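Local coordinates for phosphate-specific transport system accessory protein PhoU homolog (Streptococcus pneumoniae, PDB 2I0M) that probably plays a role in regulating phosphate uptake, and is a zinc-binding homodimer of the PhoU family, at residues Glu8-Leu19 and Gly55-Leu66; Arg78-Ser86 and Ile200-Gly210. All blocks are in the same frame, centred on the assembly; numbering follows the deposited sequence.

Interaction 1. Residues Glu8-Leu19 and Gly55-Leu66. With ZN (zinc ion), chain C.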
loop_
_atom_site.group_PDB
_atom_site.type_symbol
_atom_site.label_atom_id
_atom_site.label_comp_id
_atom_site.label_asym_id
_atom_site.label_seq_id
_atom_site.Cartn_x
_atom_site.Cartn_y
_atom_site.Cartn_z
ATOM N N GLU A 8 8.837 12.058 26.046
ATOM C CA GLU A 8 9.439 11.986 24.712
ATOM C C GLU A 8 8.610 11.170 23.702
ATOM O O GLU A 8 8.442 11.579 22.547
ATOM C CB GLU A 8 10.834 11.381 24.819
ATOM C CG GLU A 8 11.787 11.835 23.737
ATOM C CD GLU A 8 12.339 13.210 24.010
ATOM O OE1 GLU A 8 11.596 14.198 23.814
ATOM O OE2 GLU A 8 13.518 13.295 24.419
ATOM N N LEU A 9 8.108 10.017 24.142
ATOM C CA LEU A 9 7.217 9.200 23.324
ATOM C C LEU A 9 5.944 9.965 22.996
ATOM O O LEU A 9 5.519 10.018 21.844
ATOM C CB LEU A 9 6.868 7.885 24.031
ATOM C CG LEU A 9 8.009 6.902 24.276
ATOM C CD1 LEU A 9 7.454 5.527 24.641
ATOM C CD2 LEU A 9 8.911 6.817 23.065
ATOM N N HIS A 10 5.348 10.552 24.027
ATOM C CA HIS A 10 4.154 11.364 23.880
ATOM C C HIS A 10 4.363 12.474 22.857
ATOM O O HIS A 10 3.496 12.722 22.020
ATOM C CB HIS A 10 3.734 11.960 25.225
ATOM C CG HIS A 10 2.724 13.047 25.082
ATOM N ND1 HIS A 10 1.391 12.788 24.847
ATOM C CD2 HIS A 10 2.863 14.389 25.050
ATOM C CE1 HIS A 10 0.745 13.928 24.714
ATOM N NE2 HIS A 10 1.616 14.912 24.838
ATOM N N GLU A 11 5.516 13.138 22.931
ATOM C CA GLU A 11 5.881 14.169 21.956
ATOM C C GLU A 11 6.061 13.601 20.554
ATOM O O GLU A 11 5.675 14.232 19.584
ATOM C CB GLU A 11 7.123 14.945 22.412
ATOM C CG GLU A 11 6.787 16.153 23.289
ATOM C CD GLU A 11 7.926 16.580 24.216
ATOM O OE1 GLU A 11 7.651 17.329 25.188
ATOM O OE2 GLU A 11 9.092 16.179 23.984
ATOM N N LEU A 12 6.632 12.398 20.458
ATOM C CA LEU A 12 6.723 11.678 19.187
ATOM C C LEU A 12 5.336 11.365 18.621
ATOM O O LEU A 12 5.103 11.492 17.421
ATOM C CB LEU A 12 7.524 10.376 19.344
ATOM C CG LEU A 12 8.226 9.738 18.128
ATOM C CD1 LEU A 12 8.167 8.216 18.227
ATOM C CD2 LEU A 12 7.670 10.195 16.795
ATOM N N GLU A 13 4.415 10.958 19.478
ATOM C CA GLU A 13 3.035 10.761 19.032
ATOM C C GLU A 13 2.393 12.044 18.463
ATOM O O GLU A 13 1.610 11.981 17.511
ATOM C CB GLU A 13 2.181 10.200 20.161
ATOM C CG GLU A 13 0.775 9.836 19.726
ATOM C CD GLU A 13 0.089 8.929 20.721
ATOM O OE1 GLU A 13 -0.116 9.340 21.882
ATOM O OE2 GLU A 13 -0.237 7.793 20.332
ATOM N N GLN A 14 2.722 13.194 19.047
ATOM C CA GLN A 14 2.139 14.454 18.595
ATOM C C GLN A 14 2.685 14.871 17.237
ATOM O O GLN A 14 1.935 15.415 16.415
ATOM C CB GLN A 14 2.316 15.581 19.634
ATOM C CG GLN A 14 1.358 15.488 20.834
ATOM C CD GLN A 14 -0.124 15.520 20.442
ATOM O OE1 GLN A 14 -0.896 14.625 20.798
ATOM N NE2 GLN A 14 -0.517 16.550 19.714
ATOM N N SER A 15 3.980 14.625 17.013
ATOM C CA SER A 15 4.600 14.821 15.698
ATOM C C SER A 15 3.856 14.040 14.620
ATOM O O SER A 15 3.567 14.573 13.551
ATOM C CB SER A 15 6.070 14.378 15.703
ATOM O OG SER A 15 6.873 15.260 16.467
ATOM N N PHE A 16 3.557 12.777 14.923
ATOM C CA PHE A 16 2.856 11.862 14.024
ATOM C C PHE A 16 1.404 12.292 13.730
ATOM O O PHE A 16 0.977 12.283 12.576
ATOM C CB PHE A 16 2.941 10.433 14.596
ATOM C CG PHE A 16 2.014 9.457 13.934
ATOM C CD1 PHE A 16 0.798 9.133 14.528
ATOM C CD2 PHE A 16 2.353 8.869 12.702
ATOM C CE1 PHE A 16 -0.063 8.253 13.916
ATOM C CE2 PHE A 16 1.481 7.990 12.075
ATOM C CZ PHE A 16 0.279 7.664 12.682
ATOM N N LEU A 17 0.658 12.684 14.763
ATOM C CA LEU A 17 -0.690 13.256 14.572
ATOM C C LEU A 17 -0.682 14.556 13.750
ATOM O O LEU A 17 -1.558 14.753 12.889
ATOM C CB LEU A 17 -1.417 13.470 15.914
ATOM C CG LEU A 17 -1.548 12.219 16.793
ATOM C CD1 LEU A 17 -2.202 12.598 18.101
ATOM C CD2 LEU A 17 -2.326 11.126 16.118
ATOM N N GLY A 18 0.307 15.418 14.018
ATOM C CA GLY A 18 0.591 16.597 13.183
ATOM C C GLY A 18 0.714 16.222 11.709
ATOM O O GLY A 18 0.049 16.812 10.861
ATOM N N LEU A 19 1.534 15.214 11.407
ATOM C CA LEU A 19 1.653 14.708 10.049
ATOM C C LEU A 19 0.309 14.233 9.507
ATOM O O LEU A 19 -0.034 14.533 8.375
ATOM C CB LEU A 19 2.646 13.546 9.980
ATOM C CG LEU A 19 3.729 13.495 8.895
ATOM C CD1 LEU A 19 4.158 12.026 8.542
ATOM C CD2 LEU A 19 3.434 14.348 7.623
ATOM N N GLY A 55 8.386 15.636 6.560
ATOM C CA GLY A 55 7.840 15.431 7.897
ATOM C C GLY A 55 7.991 13.993 8.356
ATOM O O GLY A 55 8.235 13.730 9.535
ATOM N N GLN A 56 7.828 13.069 7.410
ATOM C CA GLN A 56 8.025 11.652 7.630
ATOM C C GLN A 56 9.480 11.333 7.981
ATOM O O GLN A 56 9.737 10.546 8.891
ATOM C CB GLN A 56 7.593 10.882 6.380
ATOM C CG GLN A 56 7.933 9.411 6.416
ATOM C CD GLN A 56 8.071 8.801 5.043
ATOM O OE1 GLN A 56 8.438 9.474 4.078
ATOM N NE2 GLN A 56 7.811 7.520 4.951
ATOM N N SER A 57 10.431 11.946 7.273
ATOM C CA SER A 57 11.830 11.646 7.521
ATOM C C SER A 57 12.236 12.148 8.906
ATOM O O SER A 57 12.959 11.463 9.630
ATOM C CB SER A 57 12.736 12.183 6.403
ATOM O OG SER A 57 13.428 13.365 6.782
ATOM N N ALA A 58 11.743 13.328 9.274
ATOM C CA ALA A 58 11.982 13.902 10.596
ATOM C C ALA A 58 11.520 12.945 11.692
ATOM O O ALA A 58 12.276 12.639 12.620
ATOM C CB ALA A 58 11.279 15.261 10.730
ATOM N N ILE A 59 10.288 12.452 11.552
ATOM C CA ILE A 59 9.697 11.494 12.492
ATOM C C ILE A 59 10.459 10.173 12.521
ATOM O O ILE A 59 10.855 9.719 13.607
ATOM C CB ILE A 59 8.224 11.256 12.171
ATOM C CG1 ILE A 59 7.429 12.545 12.384
ATOM C CG2 ILE A 59 7.641 10.118 13.029
ATOM C CD1 ILE A 59 6.115 12.546 11.636
ATOM N N GLU A 60 10.658 9.568 11.340
ATOM C CA GLU A 60 11.529 8.379 11.170
ATOM C C GLU A 60 12.848 8.495 11.927
ATOM O O GLU A 60 13.304 7.524 12.534
ATOM C CB GLU A 60 11.866 8.138 9.694
ATOM C CG GLU A 60 10.783 7.483 8.880
ATOM C CD GLU A 60 11.210 7.150 7.460
ATOM O OE1 GLU A 60 12.121 7.805 6.890
ATOM O OE2 GLU A 60 10.620 6.220 6.888
ATOM N N LEU A 61 13.445 9.688 11.879
ATOM C CA LEU A 61 14.769 9.934 12.444
ATOM C C LEU A 61 14.782 10.078 13.957
ATOM O O LEU A 61 15.685 9.543 14.613
ATOM C CB LEU A 61 15.452 11.143 11.780
ATOM C CG LEU A 61 16.558 10.861 10.746
ATOM C CD1 LEU A 61 16.045 10.059 9.555
ATOM C CD2 LEU A 61 17.203 12.163 10.264
ATOM N N THR A 62 13.800 10.791 14.513
ATOM C CA THR A 62 13.682 10.873 15.972
ATOM C C THR A 62 13.205 9.538 16.577
ATOM O O THR A 62 13.539 9.225 17.714
ATOM C CB THR A 62 12.831 12.096 16.493
ATOM O OG1 THR A 62 11.499 11.695 16.805
ATOM C CG2 THR A 62 12.822 13.261 15.518
ATOM N N CYS A 63 12.445 8.758 15.809
ATOM C CA CYS A 63 12.138 7.363 16.171
ATOM C C CYS A 63 13.430 6.555 16.283
ATOM O O CYS A 63 13.754 6.030 17.355
ATOM C CB CYS A 63 11.241 6.699 15.126
ATOM S SG CYS A 63 9.450 6.948 15.262
ATOM N N ALA A 64 14.166 6.473 15.173
ATOM C CA ALA A 64 15.406 5.690 15.104
ATOM C C ALA A 64 16.380 6.054 16.222
ATOM O O ALA A 64 16.976 5.174 16.830
ATOM C CB ALA A 64 16.069 5.839 13.739
ATOM N N ARG A 65 16.516 7.346 16.506
ATOM C CA ARG A 65 17.371 7.788 17.595
ATOM C C ARG A 65 16.757 7.542 18.979
ATOM O O ARG A 65 17.489 7.432 19.964
ATOM C CB ARG A 65 17.740 9.267 17.445
ATOM C CG ARG A 65 16.706 10.206 18.021
ATOM C CD ARG A 65 17.337 11.432 18.647
ATOM N NE ARG A 65 16.356 12.166 19.438
ATOM C CZ ARG A 65 15.571 13.128 18.964
ATOM N NH1 ARG A 65 14.704 13.733 19.770
ATOM N NH2 ARG A 65 15.651 13.490 17.688
ATOM N N LEU A 66 15.429 7.468 19.068
ATOM C CA LEU A 66 14.795 7.307 20.382
ATOM C C LEU A 66 15.051 5.952 20.997
ATOM O O LEU A 66 15.178 5.833 22.214
ATOM C CB LEU A 66 13.292 7.596 20.359
ATOM C CG LEU A 66 12.865 8.956 20.916
ATOM C CD1 LEU A 66 11.352 9.005 21.087
ATOM C CD2 LEU A 66 13.569 9.251 22.234
HETATM ZN ZN ZN C . 1.235 17.051 24.986
#

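Interaction 2. Residues Arg78-Ser86 and Ile200-Gly210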
loop_
_atom_site.group_PDB
_atom_site.type_symbol
_atom_site.label_atom_id
_atom_site.label_comp_id
_atom_site.label_asym_id
_atom_site.label_seq_id
_atom_site.Cartn_x
_atom_site.Cartn_y
_atom_site.Cartn_z
ATOM N N ARG A 78 6.984 -1.602 20.620
ATOM C CA ARG A 78 5.836 -1.703 19.731
ATOM C C ARG A 78 5.355 -0.322 19.330
ATOM O O ARG A 78 4.889 -0.125 18.211
ATOM C CB ARG A 78 4.696 -2.485 20.401
ATOM C CG ARG A 78 5.118 -3.874 20.882
ATOM C CD ARG A 78 4.010 -4.900 20.713
ATOM N NE ARG A 78 2.840 -4.616 21.542
ATOM C CZ ARG A 78 2.683 -5.013 22.803
ATOM N NH1 ARG A 78 3.634 -5.703 23.421
ATOM N NH2 ARG A 78 1.572 -4.703 23.454
ATOM N N PHE A 79 5.495 0.632 20.240
ATOM C CA PHE A 79 5.020 1.981 20.002
ATOM C C PHE A 79 5.841 2.676 18.934
ATOM O O PHE A 79 5.303 3.080 17.932
ATOM C CB PHE A 79 4.975 2.829 21.280
ATOM C CG PHE A 79 4.566 4.250 21.020
ATOM C CD1 PHE A 79 3.218 4.588 20.906
ATOM C CD2 PHE A 79 5.522 5.241 20.834
ATOM C CE1 PHE A 79 2.829 5.885 20.652
ATOM C CE2 PHE A 79 5.145 6.536 20.562
ATOM C CZ PHE A 79 3.794 6.867 20.475
ATOM N N VAL A 80 7.144 2.812 19.166
ATOM C CA VAL A 80 8.048 3.468 18.221
ATOM C C VAL A 80 7.989 2.786 16.825
ATOM O O VAL A 80 8.009 3.473 15.794
ATOM C CB VAL A 80 9.486 3.549 18.799
ATOM C CG1 VAL A 80 10.475 4.047 17.775
ATOM C CG2 VAL A 80 9.513 4.442 20.024
ATOM N N ILE A 81 7.879 1.454 16.808
ATOM C CA ILE A 81 7.737 0.691 15.558
ATOM C C ILE A 81 6.428 1.056 14.849
ATOM O O ILE A 81 6.373 1.122 13.629
ATOM C CB ILE A 81 7.795 -0.848 15.811
ATOM C CG1 ILE A 81 9.207 -1.283 16.265
ATOM C CG2 ILE A 81 7.363 -1.634 14.552
ATOM C CD1 ILE A 81 9.332 -2.773 16.669
ATOM N N SER A 82 5.382 1.309 15.627
ATOM C CA SER A 82 4.082 1.684 15.093
ATOM C C SER A 82 4.094 3.077 14.463
ATOM O O SER A 82 3.440 3.301 13.463
ATOM C CB SER A 82 3.016 1.616 16.192
ATOM O OG SER A 82 2.892 0.295 16.684
ATOM N N ILE A 83 4.813 4.012 15.074
ATOM C CA ILE A 83 4.948 5.363 14.541
ATOM C C ILE A 83 5.750 5.326 13.224
ATOM O O ILE A 83 5.328 5.910 12.226
ATOM C CB ILE A 83 5.602 6.312 15.570
ATOM C CG1 ILE A 83 4.730 6.457 16.843
ATOM C CG2 ILE A 83 5.971 7.643 14.927
ATOM C CD1 ILE A 83 3.458 7.341 16.744
ATOM N N MET A 84 6.865 4.597 13.215
ATOM C CA MET A 84 7.719 4.476 12.026
ATOM C C MET A 84 6.947 3.914 10.851
ATOM O O MET A 84 6.988 4.452 9.755
ATOM C CB MET A 84 8.923 3.585 12.300
ATOM C CG MET A 84 9.989 4.230 13.154
ATOM S SD MET A 84 11.600 3.410 12.986
ATOM C CE MET A 84 12.212 3.527 14.646
ATOM N N SER A 85 6.209 2.845 11.112
ATOM C CA SER A 85 5.406 2.180 10.103
ATOM C C SER A 85 4.217 3.030 9.657
ATOM O O SER A 85 3.902 3.076 8.484
ATOM C CB SER A 85 4.936 0.830 10.654
ATOM O OG SER A 85 3.676 0.470 10.104
ATOM N N SER A 86 3.565 3.708 10.593
ATOM C CA SER A 86 2.385 4.485 10.280
ATOM C C SER A 86 2.698 5.816 9.576
ATOM O O SER A 86 1.901 6.296 8.777
ATOM C CB SER A 86 1.542 4.735 11.544
ATOM O OG SER A 86 1.002 3.533 12.072
ATOM N N ILE A 200 -3.080 1.323 9.191
ATOM C CA ILE A 200 -2.648 2.018 10.413
ATOM C C ILE A 200 -3.452 1.493 11.596
ATOM O O ILE A 200 -2.910 1.284 12.684
ATOM C CB ILE A 200 -2.710 3.559 10.305
ATOM C CG1 ILE A 200 -1.813 4.068 9.168
ATOM C CG2 ILE A 200 -2.281 4.214 11.624
ATOM C CD1 ILE A 200 -2.013 5.530 8.825
ATOM N N CYS A 201 -4.730 1.224 11.337
ATOM C CA CYS A 201 -5.624 0.520 12.257
ATOM C C CYS A 201 -5.086 -0.821 12.765
ATOM O O CYS A 201 -5.108 -1.072 13.955
ATOM C CB CYS A 201 -7.017 0.364 11.631
ATOM S SG CYS A 201 -7.932 1.930 11.451
ATOM N N GLU A 202 -4.604 -1.675 11.861
ATOM C CA GLU A 202 -4.001 -2.969 12.229
ATOM C C GLU A 202 -2.756 -2.813 13.103
ATOM O O GLU A 202 -2.549 -3.574 14.034
ATOM C CB GLU A 202 -3.633 -3.784 10.988
ATOM C CG GLU A 202 -4.807 -4.125 10.079
ATOM C CD GLU A 202 -4.412 -5.028 8.913
ATOM O OE1 GLU A 202 -5.028 -6.097 8.758
ATOM O OE2 GLU A 202 -3.491 -4.666 8.146
ATOM N N ARG A 203 -1.932 -1.828 12.779
ATOM C CA ARG A 203 -0.767 -1.450 13.585
ATOM C C ARG A 203 -1.174 -1.073 15.011
ATOM O O ARG A 203 -0.465 -1.360 15.974
ATOM C CB ARG A 203 -0.060 -0.254 12.923
ATOM C CG ARG A 203 1.391 -0.084 13.288
ATOM C CD ARG A 203 2.325 -0.961 12.425
ATOM N NE ARG A 203 2.839 -2.085 13.197
ATOM C CZ ARG A 203 3.829 -2.888 12.828
ATOM N NH1 ARG A 203 4.466 -2.708 11.677
ATOM N NH2 ARG A 203 4.185 -3.876 13.640
ATOM N N LEU A 204 -2.320 -0.414 15.126
ATOM C CA LEU A 204 -2.894 -0.057 16.422
ATOM C C LEU A 204 -3.335 -1.316 17.186
ATOM O O LEU A 204 -3.136 -1.408 18.406
ATOM C CB LEU A 204 -4.061 0.912 16.213
ATOM C CG LEU A 204 -4.346 2.131 17.101
ATOM C CD1 LEU A 204 -3.101 2.660 17.813
ATOM C CD2 LEU A 204 -5.019 3.247 16.256
ATOM N N VAL A 205 -3.898 -2.301 16.481
ATOM C CA VAL A 205 -4.302 -3.530 17.182
ATOM C C VAL A 205 -3.064 -4.293 17.666
ATOM O O VAL A 205 -3.049 -4.781 18.791
ATOM C CB VAL A 205 -5.394 -4.398 16.428
ATOM C CG1 VAL A 205 -4.985 -4.707 15.031
ATOM C CG2 VAL A 205 -5.687 -5.717 17.168
ATOM N N TYR A 206 -2.024 -4.332 16.826
ATOM C CA TYR A 206 -0.713 -4.882 17.166
ATOM C C TYR A 206 -0.093 -4.216 18.397
ATOM O O TYR A 206 0.605 -4.857 19.179
ATOM C CB TYR A 206 0.230 -4.755 15.960
ATOM C CG TYR A 206 1.692 -4.613 16.307
ATOM C CD1 TYR A 206 2.525 -5.736 16.416
ATOM C CD2 TYR A 206 2.247 -3.354 16.517
ATOM C CE1 TYR A 206 3.891 -5.596 16.736
ATOM C CE2 TYR A 206 3.585 -3.198 16.836
ATOM C CZ TYR A 206 4.404 -4.311 16.936
ATOM O OH TYR A 206 5.730 -4.118 17.259
ATOM N N LEU A 207 -0.340 -2.923 18.550
ATOM C CA LEU A 207 0.202 -2.169 19.671
ATOM C C LEU A 207 -0.428 -2.624 21.007
ATOM O O LEU A 207 0.272 -2.843 21.997
ATOM C CB LEU A 207 0.035 -0.666 19.404
ATOM C CG LEU A 207 0.439 0.392 20.433
ATOM C CD1 LEU A 207 1.873 0.206 20.934
ATOM C CD2 LEU A 207 0.229 1.777 19.856
ATOM N N GLU A 208 -1.740 -2.805 21.026
ATOM C CA GLU A 208 -2.406 -3.270 22.228
ATOM C C GLU A 208 -2.216 -4.763 22.445
ATOM O O GLU A 208 -2.091 -5.226 23.573
ATOM C CB GLU A 208 -3.894 -2.927 22.198
ATOM C CG GLU A 208 -4.598 -3.314 23.511
ATOM C CD GLU A 208 -5.757 -2.416 23.875
ATOM O OE1 GLU A 208 -6.418 -1.881 22.974
ATOM O OE2 GLU A 208 -6.011 -2.256 25.083
ATOM N N THR A 209 -2.160 -5.496 21.341
ATOM C CA THR A 209 -2.192 -6.947 21.323
ATOM C C THR A 209 -0.798 -7.576 21.389
ATOM O O THR A 209 -0.578 -8.517 22.144
ATOM C CB THR A 209 -2.974 -7.390 20.069
ATOM O OG1 THR A 209 -4.377 -7.315 20.360
ATOM C CG2 THR A 209 -2.632 -8.785 19.630
ATOM N N GLY A 210 0.143 -7.054 20.610
ATOM C CA GLY A 210 1.493 -7.616 20.544
ATOM C C GLY A 210 1.725 -8.444 19.292
ATOM O O GLY A 210 2.817 -8.959 19.069
#

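Interaction 1. Residues Glu8-Leu19 and Gly55-Leu66
Leu-12 and Ile-59 meet across this helix pair because their first torsions send the branches into the groove. In Leu-12, CG stands opposite the backbone N (chi1 -156°), and the two methyls divide the work: CD1 reaches Cys-63 SG at 3.5 Å, while CD2 meets Ile-59 CG2 at 3.8 Å. Ile-59 has CG1 opposite its carbonyl carbon (chi1 -65°); with the chain extended beyond it, CD1 reaches Leu-19 CD1, 3.7 Å away, and CG2 is kept for Leu-12. The result is reciprocal knobs-into-holes packing. Leu-12 fits among Ile-59, Thr-62, Cys-63 and Leu-66, and Ile-59 among Leu-12, Ser-15, Phe-16 and Leu-19.

The two helices run antiparallel, their segment axes 10.2 Å apart at closest approach and crossing at -163°, a slant shallow enough for contacts to recur over several turns. At the Gly-55 end the backbones come close, its CA 6.6 Å from the CA of Leu-19; a glycine there has no side chain to meet Leu-19. At the other, both methyls of Leu-66 pack on Glu-8 CG, the aliphatic part of an acidic side chain, CD2 closer at 3.5 Å, and CD1 also touches CD2 of Leu-9. On a different side of helix 5-35, His-10 binds a zinc ion through NE2 at 2.2 Å.

This is plain apolar packing within a helical bundle. Helix 74-105 lies against both partners, touching Phe-16, Ile-59 and Cys-63, while Phe-137 meets the Phe-16 ring and the second subunit packs on Ala-64 and pairs its Arg-203 with Glu-60.

Interaction 2. Residues Arg78-Ser86 and Ile200-Gly210
Arg-78 and Leu-207 join two antiparallel helices of the PhoU helical bundle, 74-105 and 177-209, whose segment axes approach to 9.5 Å. The polar link runs from the Arg-78 guanidinium to carbonyls in the last turn of helix 177-209: NH2 donates to Leu-207 O at 2.7 Å, the acceptor lying near the guanidinium plane, while NE adds weak bonds to the carbonyls of Tyr-206 and Leu-207. The helix dipole would be expected to favour a positive group here. Gly-210, just past the helix and with positive phi, lays its CA over one guanidinium face.

Among carbon contacts, Arg-78 CD rests over the Tyr-206 ring in a CH-pi contact, 4.2 Å from the centroid. Leu-207 CD1 packs on Phe-79 CB at 4.1 Å.

Arg-203 is the knob. CG set trans to the backbone N (chi1 -157°) and a bend at chi2 (84°) lay CG on Ser-82 and CD beside Ser-85. Three of the four residues round it are serines, while Ile-81 CG2 lies over one guanidinium face; NH1 forms a salt bridge with Glu-60 of the second subunit. Ser-86 OG donates to Ser-82 O at 2.8 Å, and Ser-82 OG and Ser-82 N reach the Arg-78 carbonyl oxygen from opposite faces of its plane.

Interactions 1 and 2 illustrate how a bundle is built by sharing a helix: 74-105 pairs with 177-209 in interaction 2 and also packs on interaction 1, with Ser-86 taking part in both. Their centres are 14 Å apart, yet they touch directly. Phe-16 CE2 lies 3.3 Å from Ser-86 CB, and Ile-59 CG2 is 3.5 Å from Ile-83 CG2. Both also reach the dimer interface, where Glu-60 of interaction 1 in one subunit pairs with Arg-203 of interaction 2 in the other. Besides the zinc ion on His-10, another lies about 6 Å from the side chain of Gln-56, and the Arg-203 side chain is about 9 Å from a zinc ion.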